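Local coordinates for protein PvdO (Pseudomonas aeruginosa, PDB 5HHA) that probably takes part in maturation of the pyoverdine chromophore in the periplasm, has the fold of formylglycine-generating enzymes and binds calcium, at residues Y194-P199 with N252-P257; R81-A86 with H214-E219; R109-G114 with A126-Y131; F203-N206 with V210-M213; G167-P172 with K177-A182. One frame throughout, in Å; residues are numbered along the deposited sequence.

Contact 1 of 5, residues Y194-P199 with N252-P257. With CA (calcium ion), chain C.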
# COMPACT_ATOMS: atom_id res chain seq x y z
N TYR A 194 -2.08 7.50 17.60
CA TYR A 194 -0.73 6.99 17.34
C TYR A 194 0.18 8.08 16.82
O TYR A 194 -0.18 8.79 15.87
CB TYR A 194 -0.79 5.83 16.32
CG TYR A 194 -1.81 4.79 16.68
CD1 TYR A 194 -3.11 4.90 16.28
CD2 TYR A 194 -1.47 3.68 17.48
CE1 TYR A 194 -4.04 3.99 16.63
CE2 TYR A 194 -2.40 2.76 17.83
CZ TYR A 194 -3.69 2.91 17.42
OH TYR A 194 -4.62 1.96 17.82
N ASN A 195 1.37 8.22 17.37
CA ASN A 195 2.35 9.13 16.83
C ASN A 195 3.06 8.56 15.62
O ASN A 195 3.31 9.28 14.67
CB ASN A 195 3.42 9.49 17.85
CG ASN A 195 2.85 10.14 19.10
OD1 ASN A 195 3.23 9.78 20.25
ND2 ASN A 195 1.98 11.10 18.90
N PHE A 196 3.44 7.29 15.70
CA PHE A 196 4.06 6.59 14.59
C PHE A 196 3.04 5.62 14.00
O PHE A 196 1.86 5.95 13.96
CB PHE A 196 5.36 5.92 15.06
CG PHE A 196 6.30 6.89 15.70
CD1 PHE A 196 7.08 7.72 14.94
CD2 PHE A 196 6.33 7.02 17.08
CE1 PHE A 196 7.93 8.64 15.54
CE2 PHE A 196 7.18 7.94 17.70
CZ PHE A 196 7.97 8.74 16.93
N THR A 197 3.46 4.47 13.49
CA THR A 197 2.49 3.54 12.89
C THR A 197 1.62 2.89 13.97
O THR A 197 1.98 2.88 15.18
CB THR A 197 3.17 2.47 12.05
OG1 THR A 197 4.13 1.80 12.87
CG2 THR A 197 3.87 3.08 10.84
N SER A 198 0.50 2.34 13.55
CA SER A 198 -0.45 1.63 14.37
C SER A 198 -0.46 0.17 13.95
O SER A 198 -0.14 -0.18 12.82
CB SER A 198 -1.85 2.24 14.17
OG SER A 198 -2.12 2.47 12.77
N PRO A 199 -0.87 -0.73 14.86
CA PRO A 199 -1.04 -2.11 14.43
C PRO A 199 -1.97 -2.15 13.24
O PRO A 199 -2.93 -1.39 13.18
CB PRO A 199 -1.66 -2.80 15.66
CG PRO A 199 -1.32 -1.91 16.80
CD PRO A 199 -1.22 -0.51 16.27
N ASN A 252 -0.43 6.80 2.22
CA ASN A 252 0.08 7.95 2.96
C ASN A 252 0.58 7.45 4.31
O ASN A 252 0.05 6.48 4.83
CB ASN A 252 -1.05 8.98 3.15
CG ASN A 252 -0.54 10.34 3.56
OD1 ASN A 252 0.58 10.71 3.25
ND2 ASN A 252 -1.40 11.10 4.19
N ASP A 253 1.58 8.12 4.88
CA ASP A 253 2.17 7.64 6.12
C ASP A 253 1.78 8.45 7.35
O ASP A 253 1.23 9.55 7.30
CB ASP A 253 3.68 7.53 5.99
CG ASP A 253 4.37 8.86 5.88
OD1 ASP A 253 4.69 9.50 6.91
OD2 ASP A 253 4.66 9.29 4.72
N TRP A 254 2.13 7.83 8.47
CA TRP A 254 1.93 8.34 9.81
C TRP A 254 2.40 9.76 10.03
O TRP A 254 1.90 10.43 10.95
CB TRP A 254 2.63 7.42 10.81
CG TRP A 254 4.10 7.26 10.59
CD1 TRP A 254 4.72 6.27 9.88
CD2 TRP A 254 5.14 8.11 11.08
NE1 TRP A 254 6.05 6.45 9.89
CE2 TRP A 254 6.36 7.56 10.63
CE3 TRP A 254 5.16 9.27 11.86
CZ2 TRP A 254 7.60 8.14 10.93
CZ3 TRP A 254 6.40 9.84 12.17
CH2 TRP A 254 7.60 9.28 11.70
N GLY A 255 3.38 10.24 9.29
CA GLY A 255 3.90 11.57 9.49
C GLY A 255 3.29 12.66 8.62
O GLY A 255 3.69 13.81 8.73
N GLU A 256 2.33 12.31 7.79
CA GLU A 256 1.83 13.20 6.75
C GLU A 256 0.41 13.63 7.01
O GLU A 256 -0.37 12.94 7.66
CB GLU A 256 1.86 12.44 5.42
CG GLU A 256 3.25 12.11 4.92
CD GLU A 256 3.98 13.27 4.33
OE1 GLU A 256 3.46 13.90 3.36
OE2 GLU A 256 5.12 13.51 4.83
N PRO A 257 0.04 14.80 6.47
CA PRO A 257 -1.33 15.30 6.67
C PRO A 257 -2.35 14.53 5.81
O PRO A 257 -1.97 13.97 4.77
CB PRO A 257 -1.21 16.76 6.25
CG PRO A 257 -0.09 16.77 5.24
CD PRO A 257 0.90 15.75 5.74
CA CA C . -1.29 9.46 13.91
O HOH W 1 0.99 9.56 13.28

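Contact 2 of 5, residues R81-A86 with H214-E219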
# COMPACT_ATOMS: atom_id res chain seq x y z
N ARG A 81 -4.95 -7.86 3.01
CA ARG A 81 -5.94 -6.93 3.54
C ARG A 81 -5.30 -5.86 4.42
O ARG A 81 -5.87 -4.77 4.62
CB ARG A 81 -7.10 -7.64 4.24
CG ARG A 81 -6.78 -8.40 5.51
CD ARG A 81 -8.10 -8.87 6.10
NE ARG A 81 -7.95 -9.60 7.35
CZ ARG A 81 -8.99 -9.90 8.13
NH1 ARG A 81 -10.22 -9.57 7.77
NH2 ARG A 81 -8.78 -10.56 9.27
N TYR A 82 -4.15 -6.21 4.97
CA TYR A 82 -3.29 -5.28 5.70
C TYR A 82 -2.00 -5.07 4.92
O TYR A 82 -1.65 -5.88 4.06
CB TYR A 82 -2.90 -5.86 7.06
CG TYR A 82 -4.05 -6.32 7.91
CD1 TYR A 82 -5.02 -5.43 8.32
CD2 TYR A 82 -4.17 -7.65 8.32
CE1 TYR A 82 -6.06 -5.83 9.12
CE2 TYR A 82 -5.23 -8.06 9.13
CZ TYR A 82 -6.17 -7.13 9.49
OH TYR A 82 -7.21 -7.54 10.30
N GLN A 83 -1.28 -4.01 5.24
CA GLN A 83 0.12 -3.95 4.93
C GLN A 83 0.81 -5.17 5.56
O GLN A 83 0.40 -5.66 6.63
CB GLN A 83 0.69 -2.64 5.48
CG GLN A 83 0.23 -1.42 4.67
CD GLN A 83 -0.39 -0.28 5.47
OE1 GLN A 83 -0.47 -0.30 6.70
NE2 GLN A 83 -0.83 0.75 4.74
N VAL A 84 1.84 -5.68 4.89
CA VAL A 84 2.59 -6.80 5.45
C VAL A 84 3.19 -6.34 6.77
O VAL A 84 3.68 -5.23 6.88
CB VAL A 84 3.63 -7.28 4.46
CG1 VAL A 84 4.57 -8.33 5.11
CG2 VAL A 84 2.95 -7.88 3.23
N THR A 85 3.11 -7.19 7.79
CA THR A 85 3.50 -6.75 9.13
C THR A 85 4.96 -7.00 9.43
O THR A 85 5.63 -7.77 8.75
CB THR A 85 2.70 -7.47 10.22
OG1 THR A 85 3.08 -8.85 10.23
CG2 THR A 85 1.18 -7.31 10.04
N ALA A 86 5.43 -6.33 10.47
CA ALA A 86 6.79 -6.55 10.95
C ALA A 86 7.04 -8.01 11.30
O ALA A 86 8.10 -8.55 10.99
CB ALA A 86 7.06 -5.68 12.15
N HIS A 214 -5.67 4.29 3.65
CA HIS A 214 -5.63 5.75 3.72
C HIS A 214 -4.73 6.31 4.78
O HIS A 214 -4.78 7.49 5.09
CB HIS A 214 -7.05 6.30 3.77
CG HIS A 214 -7.88 5.78 2.64
ND1 HIS A 214 -8.04 6.39 1.41
CD2 HIS A 214 -8.49 4.59 2.54
CE1 HIS A 214 -8.74 5.60 0.62
NE2 HIS A 214 -9.04 4.50 1.30
N GLY A 215 -3.85 5.47 5.32
CA GLY A 215 -2.85 5.96 6.25
C GLY A 215 -1.86 4.87 6.64
O GLY A 215 -1.71 3.84 5.96
N ASN A 216 -1.18 5.13 7.75
CA ASN A 216 -0.22 4.23 8.36
C ASN A 216 1.14 4.32 7.67
O ASN A 216 2.06 4.93 8.22
CB ASN A 216 -0.77 2.80 8.54
CG ASN A 216 -0.36 2.18 9.87
OD1 ASN A 216 0.22 2.84 10.71
ND2 ASN A 216 -0.69 0.90 10.05
N VAL A 217 1.29 3.73 6.48
CA VAL A 217 2.51 3.84 5.70
C VAL A 217 2.18 3.98 4.23
O VAL A 217 1.16 3.48 3.75
CB VAL A 217 3.43 2.58 5.87
CG1 VAL A 217 4.00 2.50 7.26
CG2 VAL A 217 2.72 1.29 5.55
N TYR A 218 3.07 4.65 3.51
CA TYR A 218 3.10 4.47 2.04
C TYR A 218 3.43 3.02 1.72
O TYR A 218 3.93 2.28 2.58
CB TYR A 218 4.19 5.36 1.44
CG TYR A 218 3.72 6.74 1.04
CD1 TYR A 218 3.22 6.96 -0.24
CD2 TYR A 218 3.78 7.83 1.90
CE1 TYR A 218 2.81 8.21 -0.66
CE2 TYR A 218 3.37 9.10 1.49
CZ TYR A 218 2.87 9.27 0.20
OH TYR A 218 2.47 10.51 -0.29
N GLU A 219 3.20 2.64 0.47
CA GLU A 219 3.41 1.28 0.02
C GLU A 219 4.08 1.27 -1.33
O GLU A 219 3.65 1.97 -2.26
CB GLU A 219 2.09 0.54 -0.16
CG GLU A 219 1.32 0.34 1.14
CD GLU A 219 -0.12 -0.05 0.90
OE1 GLU A 219 -0.44 -0.52 -0.22
OE2 GLU A 219 -0.93 0.08 1.84

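Contact 3 of 5, residues R109-G114 with A126-Y131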
# COMPACT_ATOMS: atom_id res chain seq x y z
N ARG A 109 15.58 9.17 11.84
CA ARG A 109 14.69 8.43 10.95
C ARG A 109 15.38 7.22 10.33
O ARG A 109 14.93 6.67 9.34
CB ARG A 109 14.16 9.36 9.85
CG ARG A 109 13.53 10.65 10.38
CD ARG A 109 12.04 10.49 10.67
NE ARG A 109 11.72 9.26 11.40
CZ ARG A 109 11.44 9.20 12.70
NH1 ARG A 109 11.41 10.29 13.44
NH2 ARG A 109 11.19 8.03 13.26
N GLU A 110 16.48 6.79 10.93
CA GLU A 110 17.30 5.72 10.35
C GLU A 110 16.56 4.37 10.30
O GLU A 110 15.77 4.04 11.16
CB GLU A 110 18.61 5.56 11.14
CG GLU A 110 19.56 6.77 11.01
CD GLU A 110 19.29 7.83 12.06
OE1 GLU A 110 18.43 7.61 12.93
OE2 GLU A 110 19.99 8.87 12.04
N CYS A 111 16.87 3.61 9.25
CA CYS A 111 16.46 2.23 9.07
C CYS A 111 17.69 1.36 9.27
O CYS A 111 18.67 1.53 8.55
CB CYS A 111 15.93 1.98 7.65
SG CYS A 111 14.26 2.65 7.36
N ILE A 112 17.62 0.45 10.22
CA ILE A 112 18.76 -0.42 10.51
C ILE A 112 18.28 -1.86 10.42
O ILE A 112 17.49 -2.34 11.24
CB ILE A 112 19.39 -0.13 11.90
CG1 ILE A 112 20.01 1.27 11.95
CG2 ILE A 112 20.49 -1.13 12.21
CD1 ILE A 112 19.07 2.39 12.11
N ALA A 113 18.72 -2.53 9.35
CA ALA A 113 18.42 -3.93 9.11
C ALA A 113 16.92 -4.20 9.19
O ALA A 113 16.49 -5.24 9.68
CB ALA A 113 19.19 -4.82 10.10
N GLY A 114 16.12 -3.28 8.66
CA GLY A 114 14.68 -3.45 8.61
C GLY A 114 13.93 -2.80 9.74
O GLY A 114 12.69 -2.75 9.70
N ALA A 126 5.53 -3.67 8.40
CA ALA A 126 6.92 -3.76 7.99
C ALA A 126 7.31 -2.48 7.25
O ALA A 126 6.54 -1.96 6.41
CB ALA A 126 7.12 -4.94 7.07
N VAL A 127 8.49 -1.98 7.53
CA VAL A 127 9.03 -0.81 6.86
C VAL A 127 10.54 -1.04 6.64
O VAL A 127 11.05 -2.14 6.90
CB VAL A 127 8.78 0.47 7.70
CG1 VAL A 127 7.29 0.79 7.76
CG2 VAL A 127 9.39 0.35 9.12
N CYS A 128 11.23 -0.02 6.15
CA CYS A 128 12.69 -0.07 6.02
C CYS A 128 13.11 -1.15 5.05
O CYS A 128 14.19 -1.75 5.20
CB CYS A 128 13.34 -0.23 7.41
SG CYS A 128 13.16 1.24 8.42
N VAL A 129 12.28 -1.33 4.03
CA VAL A 129 12.50 -2.23 2.90
C VAL A 129 12.51 -1.44 1.59
O VAL A 129 11.73 -0.48 1.41
CB VAL A 129 11.41 -3.32 2.82
CG1 VAL A 129 11.61 -4.37 3.91
CG2 VAL A 129 9.99 -2.72 2.87
N ASP A 130 13.38 -1.82 0.66
CA ASP A 130 13.36 -1.20 -0.66
C ASP A 130 12.51 -2.03 -1.61
O ASP A 130 11.91 -3.03 -1.28
CB ASP A 130 14.77 -0.84 -1.22
CG ASP A 130 15.56 -2.04 -1.74
OD1 ASP A 130 15.06 -3.17 -1.73
OD2 ASP A 130 16.72 -1.82 -2.20
N TYR A 131 12.44 -1.55 -2.84
CA TYR A 131 11.58 -2.17 -3.86
C TYR A 131 11.97 -3.63 -4.12
O TYR A 131 11.13 -4.51 -4.15
CB TYR A 131 11.69 -1.31 -5.12
CG TYR A 131 10.92 -1.71 -6.36
CD1 TYR A 131 11.48 -2.57 -7.29
CD2 TYR A 131 9.71 -1.11 -6.67
CE1 TYR A 131 10.84 -2.87 -8.49
CE2 TYR A 131 9.04 -1.40 -7.87
CZ TYR A 131 9.62 -2.29 -8.77
OH TYR A 131 9.01 -2.57 -9.99
O HOH W 2 10.04 -3.67 9.59
O HOH W 3 16.58 -1.29 6.74

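Contact 4 of 5, residues F203-N206 with V210-M213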
# COMPACT_ATOMS: atom_id res chain seq x y z
N PHE A 203 -8.37 0.53 12.46
CA PHE A 203 -9.49 1.37 12.03
C PHE A 203 -10.39 0.49 11.16
O PHE A 203 -9.99 -0.61 10.76
CB PHE A 203 -8.98 2.59 11.22
CG PHE A 203 -7.94 3.38 11.96
CD1 PHE A 203 -6.60 3.08 11.85
CD2 PHE A 203 -8.31 4.40 12.83
CE1 PHE A 203 -5.65 3.78 12.60
CE2 PHE A 203 -7.38 5.09 13.55
CZ PHE A 203 -6.05 4.78 13.45
N PRO A 204 -11.60 0.94 10.83
CA PRO A 204 -12.51 0.07 10.09
C PRO A 204 -12.04 -0.21 8.68
O PRO A 204 -11.29 0.61 8.10
CB PRO A 204 -13.81 0.88 10.05
CG PRO A 204 -13.75 1.74 11.28
CD PRO A 204 -12.30 2.12 11.38
N PRO A 205 -12.46 -1.33 8.11
CA PRO A 205 -12.10 -1.64 6.74
C PRO A 205 -13.01 -0.92 5.76
O PRO A 205 -14.07 -0.39 6.17
CB PRO A 205 -12.34 -3.15 6.67
CG PRO A 205 -13.50 -3.36 7.58
CD PRO A 205 -13.31 -2.38 8.72
N ASN A 206 -12.61 -0.88 4.50
CA ASN A 206 -13.51 -0.39 3.47
C ASN A 206 -14.41 -1.53 2.97
O ASN A 206 -14.39 -2.64 3.52
CB ASN A 206 -12.73 0.30 2.34
CG ASN A 206 -11.87 -0.64 1.52
OD1 ASN A 206 -12.04 -1.86 1.53
ND2 ASN A 206 -10.94 -0.06 0.77
N VAL A 210 -10.67 -4.25 3.01
CA VAL A 210 -9.26 -3.87 3.06
C VAL A 210 -9.06 -2.80 4.13
O VAL A 210 -9.88 -1.90 4.28
CB VAL A 210 -8.83 -3.33 1.70
CG1 VAL A 210 -7.33 -3.03 1.71
CG2 VAL A 210 -9.12 -4.33 0.61
N TYR A 211 -7.94 -2.87 4.86
CA TYR A 211 -7.62 -1.95 5.95
C TYR A 211 -6.40 -1.09 5.62
O TYR A 211 -5.50 -1.51 4.89
CB TYR A 211 -7.27 -2.73 7.22
CG TYR A 211 -8.41 -3.53 7.80
CD1 TYR A 211 -8.73 -4.80 7.32
CD2 TYR A 211 -9.13 -3.03 8.88
CE1 TYR A 211 -9.75 -5.53 7.87
CE2 TYR A 211 -10.15 -3.78 9.45
CZ TYR A 211 -10.44 -5.01 8.93
OH TYR A 211 -11.48 -5.76 9.50
N ASP A 212 -6.38 0.10 6.20
CA ASP A 212 -5.22 1.01 6.18
C ASP A 212 -4.85 1.53 4.80
O ASP A 212 -3.71 1.94 4.60
CB ASP A 212 -4.00 0.39 6.88
CG ASP A 212 -4.23 0.18 8.36
OD1 ASP A 212 -4.62 1.14 9.07
OD2 ASP A 212 -4.02 -0.97 8.85
N MET A 213 -5.79 1.56 3.86
CA MET A 213 -5.48 2.10 2.55
C MET A 213 -5.30 3.62 2.57
O MET A 213 -4.83 4.19 1.58
CB MET A 213 -6.55 1.69 1.54
CG MET A 213 -6.37 0.27 1.01
SD MET A 213 -5.02 0.22 -0.19
CE MET A 213 -5.23 -1.39 -0.90
O HOH W 4 -7.01 -0.16 9.94
O HOH W 5 -8.61 1.09 7.87

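Contact 5 of 5, residues G167-P172 with K177-A182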
# COMPACT_ATOMS: atom_id res chain seq x y z
N GLY A 167 -15.11 9.44 -4.66
CA GLY A 167 -14.55 10.60 -3.98
C GLY A 167 -13.20 10.30 -3.38
O GLY A 167 -12.61 9.24 -3.61
N PRO A 168 -12.68 11.25 -2.61
CA PRO A 168 -11.35 11.07 -2.03
C PRO A 168 -11.26 9.93 -1.01
O PRO A 168 -10.19 9.32 -0.85
CB PRO A 168 -11.07 12.42 -1.36
CG PRO A 168 -12.37 13.01 -1.11
CD PRO A 168 -13.26 12.56 -2.25
N PHE A 169 -12.36 9.64 -0.31
CA PHE A 169 -12.34 8.61 0.73
C PHE A 169 -13.57 7.72 0.67
O PHE A 169 -14.67 8.19 0.39
CB PHE A 169 -12.29 9.23 2.12
CG PHE A 169 -11.14 10.18 2.31
CD1 PHE A 169 -9.85 9.69 2.47
CD2 PHE A 169 -11.32 11.56 2.31
CE1 PHE A 169 -8.76 10.56 2.63
CE2 PHE A 169 -10.23 12.41 2.46
CZ PHE A 169 -8.97 11.91 2.62
N PRO A 170 -13.41 6.43 1.00
CA PRO A 170 -14.56 5.53 1.03
C PRO A 170 -15.35 5.60 2.34
O PRO A 170 -16.36 4.87 2.47
CB PRO A 170 -13.92 4.15 0.84
CG PRO A 170 -12.56 4.29 1.45
CD PRO A 170 -12.12 5.71 1.13
N PHE A 171 -14.98 6.49 3.25
CA PHE A 171 -15.59 6.64 4.55
C PHE A 171 -15.91 8.11 4.72
O PHE A 171 -15.33 8.96 4.03
CB PHE A 171 -14.64 6.17 5.66
CG PHE A 171 -13.23 6.66 5.49
CD1 PHE A 171 -12.90 7.95 5.82
CD2 PHE A 171 -12.24 5.82 5.00
CE1 PHE A 171 -11.61 8.40 5.67
CE2 PHE A 171 -10.94 6.26 4.84
CZ PHE A 171 -10.64 7.55 5.16
N PRO A 172 -16.82 8.43 5.64
CA PRO A 172 -17.13 9.83 5.91
C PRO A 172 -16.04 10.51 6.74
O PRO A 172 -15.28 9.86 7.44
CB PRO A 172 -18.43 9.74 6.73
CG PRO A 172 -18.36 8.43 7.37
CD PRO A 172 -17.67 7.52 6.43
N LYS A 177 -15.21 18.23 12.85
CA LYS A 177 -14.10 18.97 12.24
C LYS A 177 -14.33 19.02 10.75
O LYS A 177 -15.13 18.27 10.20
CB LYS A 177 -12.76 18.31 12.55
CG LYS A 177 -12.31 18.36 14.02
CD LYS A 177 -11.04 17.57 14.25
CE LYS A 177 -10.66 17.54 15.72
NZ LYS A 177 -10.33 18.90 16.22
N GLU A 178 -13.61 19.91 10.08
CA GLU A 178 -13.81 20.09 8.66
C GLU A 178 -13.25 18.93 7.82
O GLU A 178 -13.89 18.48 6.89
CB GLU A 178 -13.20 21.42 8.22
CG GLU A 178 -13.50 21.78 6.83
CD GLU A 178 -12.99 23.17 6.40
OE1 GLU A 178 -12.32 23.86 7.22
OE2 GLU A 178 -13.27 23.56 5.23
N TYR A 179 -12.03 18.49 8.12
CA TYR A 179 -11.33 17.51 7.26
C TYR A 179 -10.42 16.67 8.14
O TYR A 179 -9.23 16.84 8.18
CB TYR A 179 -10.57 18.26 6.14
CG TYR A 179 -10.07 17.47 4.95
CD1 TYR A 179 -9.10 16.47 5.07
CD2 TYR A 179 -10.54 17.75 3.69
CE1 TYR A 179 -8.66 15.77 3.96
CE2 TYR A 179 -10.10 17.08 2.59
CZ TYR A 179 -9.14 16.09 2.73
OH TYR A 179 -8.69 15.40 1.65
N SER A 180 -11.04 15.79 8.93
CA SER A 180 -10.34 14.88 9.82
C SER A 180 -10.79 13.48 9.49
O SER A 180 -11.99 13.23 9.28
CB SER A 180 -10.66 15.23 11.27
OG SER A 180 -10.03 14.34 12.16
N ILE A 181 -9.83 12.57 9.43
CA ILE A 181 -10.12 11.17 9.12
C ILE A 181 -9.57 10.27 10.22
O ILE A 181 -9.30 9.09 9.98
CB ILE A 181 -9.57 10.78 7.74
CG1 ILE A 181 -8.04 10.90 7.65
CG2 ILE A 181 -10.23 11.62 6.66
CD1 ILE A 181 -7.47 10.42 6.32
N ALA A 182 -9.39 10.83 11.41
CA ALA A 182 -8.80 10.11 12.53
C ALA A 182 -9.60 8.91 13.02
O ALA A 182 -9.03 8.06 13.73
CB ALA A 182 -8.58 11.06 13.66

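Contact 1 of 5, residues Y194-P199 with N252-P257
The indole of Trp254 takes the ring of Phe196 over one face, while Asp253 OD1 lies over the opposite face, offset toward the rim. Phe196 presents an edge, which makes the pair T-shaped: the centroid of its ring is 5.0 Å from that of the six-membered ring of Trp254, and the planes stand at 63°. The touching edge atom is Phe196 CD1, 3.6 Å from Trp254 CZ3 and about as far from CH2, so the phenyl sits over the outer end of the benzo ring. At the pyrrole end, the methyl CG2 of Thr197 comes obliquely to within 3.4 Å of Trp254 CD1. Trp254 CG is placed between its backbone N and carbonyl carbon (chi1 58°), a setting that swings the indole across the 194-199 backbone. The indole NE1 is bound to Asp276 O, and Thr197 OG1 to Gln124, which fixes both groups from outside the contact.

Polar contact between the backbones runs through one water. It donates to Asn195 O at 2.7 Å and to Trp254 O at 2.6 Å, and its own oxygen is a calcium ligand. Tyr194 O binds the same ion at 2.4 Å. On the side of Trp254, Asp253 OD1 accepts from Gly255 N at 2.8 Å, an Asx turn within the type I beta turn from Asp253 to Glu256. The whole is a loop-built calcium site: main-chain carbonyls of Thr187, Gly189 and Tyr194 and the side-chain oxygens of Asn186 and Asp192 hold the metal in one loop, and a metal-bound water links it to the 252-257 loop.

Contact 2 of 5, residues R81-A86 with H214-E219
Gln83 reaches the 214-219 segment with CG anti to its carbonyl carbon (chi1 -72°) and a bend at chi2 of 128°, which turns the amide toward Glu219 and Gly215. Glu219 answers with a chain extended beyond CG (chi2 165°), and the two side chains meet nearly at right angles. Gln83 NE2 donates to Glu219 OE2 at 3.0 Å; OE2 lies near the amide plane of Gln83 and receives the N-H on its anti lone pair, the one away from the other oxygen, in a fairly straight bond. A second, weak bond runs from Gln83 NE2 to Gly215 O at 3.4 Å.

Apolar packing covers the amide from another direction: Val217 CG2 rests 3.5 Å from Gln83 CD, where the two side chains run antiparallel past one another. Gln83 OE1 approaches the side chain of Asn216, whose own OD1 is engaged by Ser198 N and Asn186 ND2.

Every residue that touches here is buried, and the contact joins the loop after strand 77-80 to the start of strand 218-221. Because Glu219 OE2 also forms salt bridges with Arg157 and Arg281, the carboxylate is probably ionised, its charge balanced by the two arginines while the neutral amide adds a directed bond.

Contact 3 of 5, residues R109-G114 with A126-Y131
A covalent link dominates: Cys111 SG and Cys128 SG are joined at 2.1 Å in a disulfide with a chi3 of -70°. Each sulfur stands anti to its own carbonyl carbon, beside the backbone N (chi1 -75° for Cys111), and both side chains aim at the facing segment. The bridge draws Cys111 CB to 3.4 Å from Cys128 CB, closer than unbonded carbons usually come, as the S-S link imposes.

Water-mediated contacts form the second kind of interaction, and both involve Gly114. One water accepts from Gly114 N at 2.8 Å and donates to Cys128 O at 2.9 Å. Another accepts from Val127 N at 3.1 Å and lies 2.8 Å from Gly114 O, one of several acceptors that compete for its protons. The two backbones are thus coupled through solvent molecules beside the sulfur bridge.

Direct packing is slight by comparison. Gly114 O lies against Cys128 CB at 3.5 Å, and at the backbone angles of Gly114 (phi 96°) a CB would be jammed against the carbonyl O of Ala113, which calls for glycine.

Both segments belong to the long connection between helix 86-96 and helix 131-145, and the disulfide closes a loop within it. Toward its end Asp130 is the N-cap of helix 131-145, its OD1 accepting from Asp133 N. Ala126 and Val129 pack on Leu89 of helix 86-96, and Val129 O receives the indole N-H of Trp220 in strand 218-221.

Contact 4 of 5, residues F203-N206 with V210-M213
Pro205 and Tyr211 extend together in one direction, the proline laying its ring over one face of the phenol. Pro205 CB is 3.6 Å from the centroid of the Tyr211 ring and only 14° off the ring normal, a CH-pi contact. The carbonyl of Phe203 meets the same ring at its edge and in its plane, its O 3.2 Å from Tyr211 CD2.

Asn206 and Val210 also run alongside each other. A chi1 of 68° folds the Asn206 amide in against its own main chain and turns OD1 to Val210 N, which donates to it at 3.1 Å from above the carbonyl plane. Asn206 N in turn donates to Val210 O at 2.9 Å, while Asn206 ND2 is held by Gly160 O.

At the other end, the Phe203 ring and the Asp212 carboxylate stand nearly perpendicular, with OD1 by the ring edge. One water accepts from Phe203 N and donates to Asp212 OD1 at 2.9 Å. A second donates to Pro204 O and accepts from Asp212 N at 3.0 Å. Asp212 OD2 is bound to Gly201 N.

Asn206 OD1 also accepts from Phe208 N, an Asx turn at the start of a tight chain reversal, closed by the bonds between Asn206 and Val210, in the loop before strand 218-221.

Contact 5 of 5, residues G167-P172 with K177-A182
Ile181 and Phe169 form the buried part of the contact, their side chains crossing at about a right angle. The methyl CG2 of Ile181 stands over the centre of the Phe169 ring, 4.2 Å from its centroid and 10° off the normal, a CH-pi contact. The same methyl meets Phe171 in a different way, at the edge and in the plane of the ring, 3.6 Å from Phe171 CE1. One branch thus serves two aromatic rings, one by the face and one by the edge. The longer branch of Ile181 ends in CD1, which comes to 3.9 Å from Phe169 CE1. The chi1 of 45° tucks Phe171 CG over its own backbone, and in this setting a face of its ring also covers Phe169 CB. Beyond the two segments, Phe171 stacks on His184 and meets the ring of His214 edge-to-face.

Tyr179 lies toward the solvent side and is partly exposed. Its OH approaches the edge of Phe169, 3.5 Å from CE2, and the ring centroids are 5.9 Å apart with the planes at 77°, an oblique meeting. Tyr179 also meets the ring of Phe173 and touches Ile259. Next to it, Ser180 OG is hydrogen-bonded to Asp174.

The contact between the segments is almost entirely one of carbon and ring surfaces, the Tyr179 hydroxyl at the Phe169 edge being the polar exception. It has no direct hydrogen bonds or salt bridges, and its cohesion rests on burying apolar area, with the side chain of Ile181 packed near that of the calcium ligand Thr187.

Along the chain, contact 3 precedes contact 5, and both fall, with contact 4, within the span bounded by the segments of contact 2; contact 1 closes last, at 252-257. Contact 2 lies nearest the chain's centre, about 6 Å from it, with the centres of contacts 1 and 4 each about 10 Å away. Asn216 joins it to contact 1, and Arg81 joins it to contact 4. Contacts 3 and 5 are farthest apart, about 29 Å between centres. Only contact 2 has a segment on the mixed sheet, in strand 218-221; the other segments lie in loops. Contact 1 holds a calcium ligand, contacts 2, 4 and 5 pack beside ligand residues, and contact 3 stands further off, before helix 131-145.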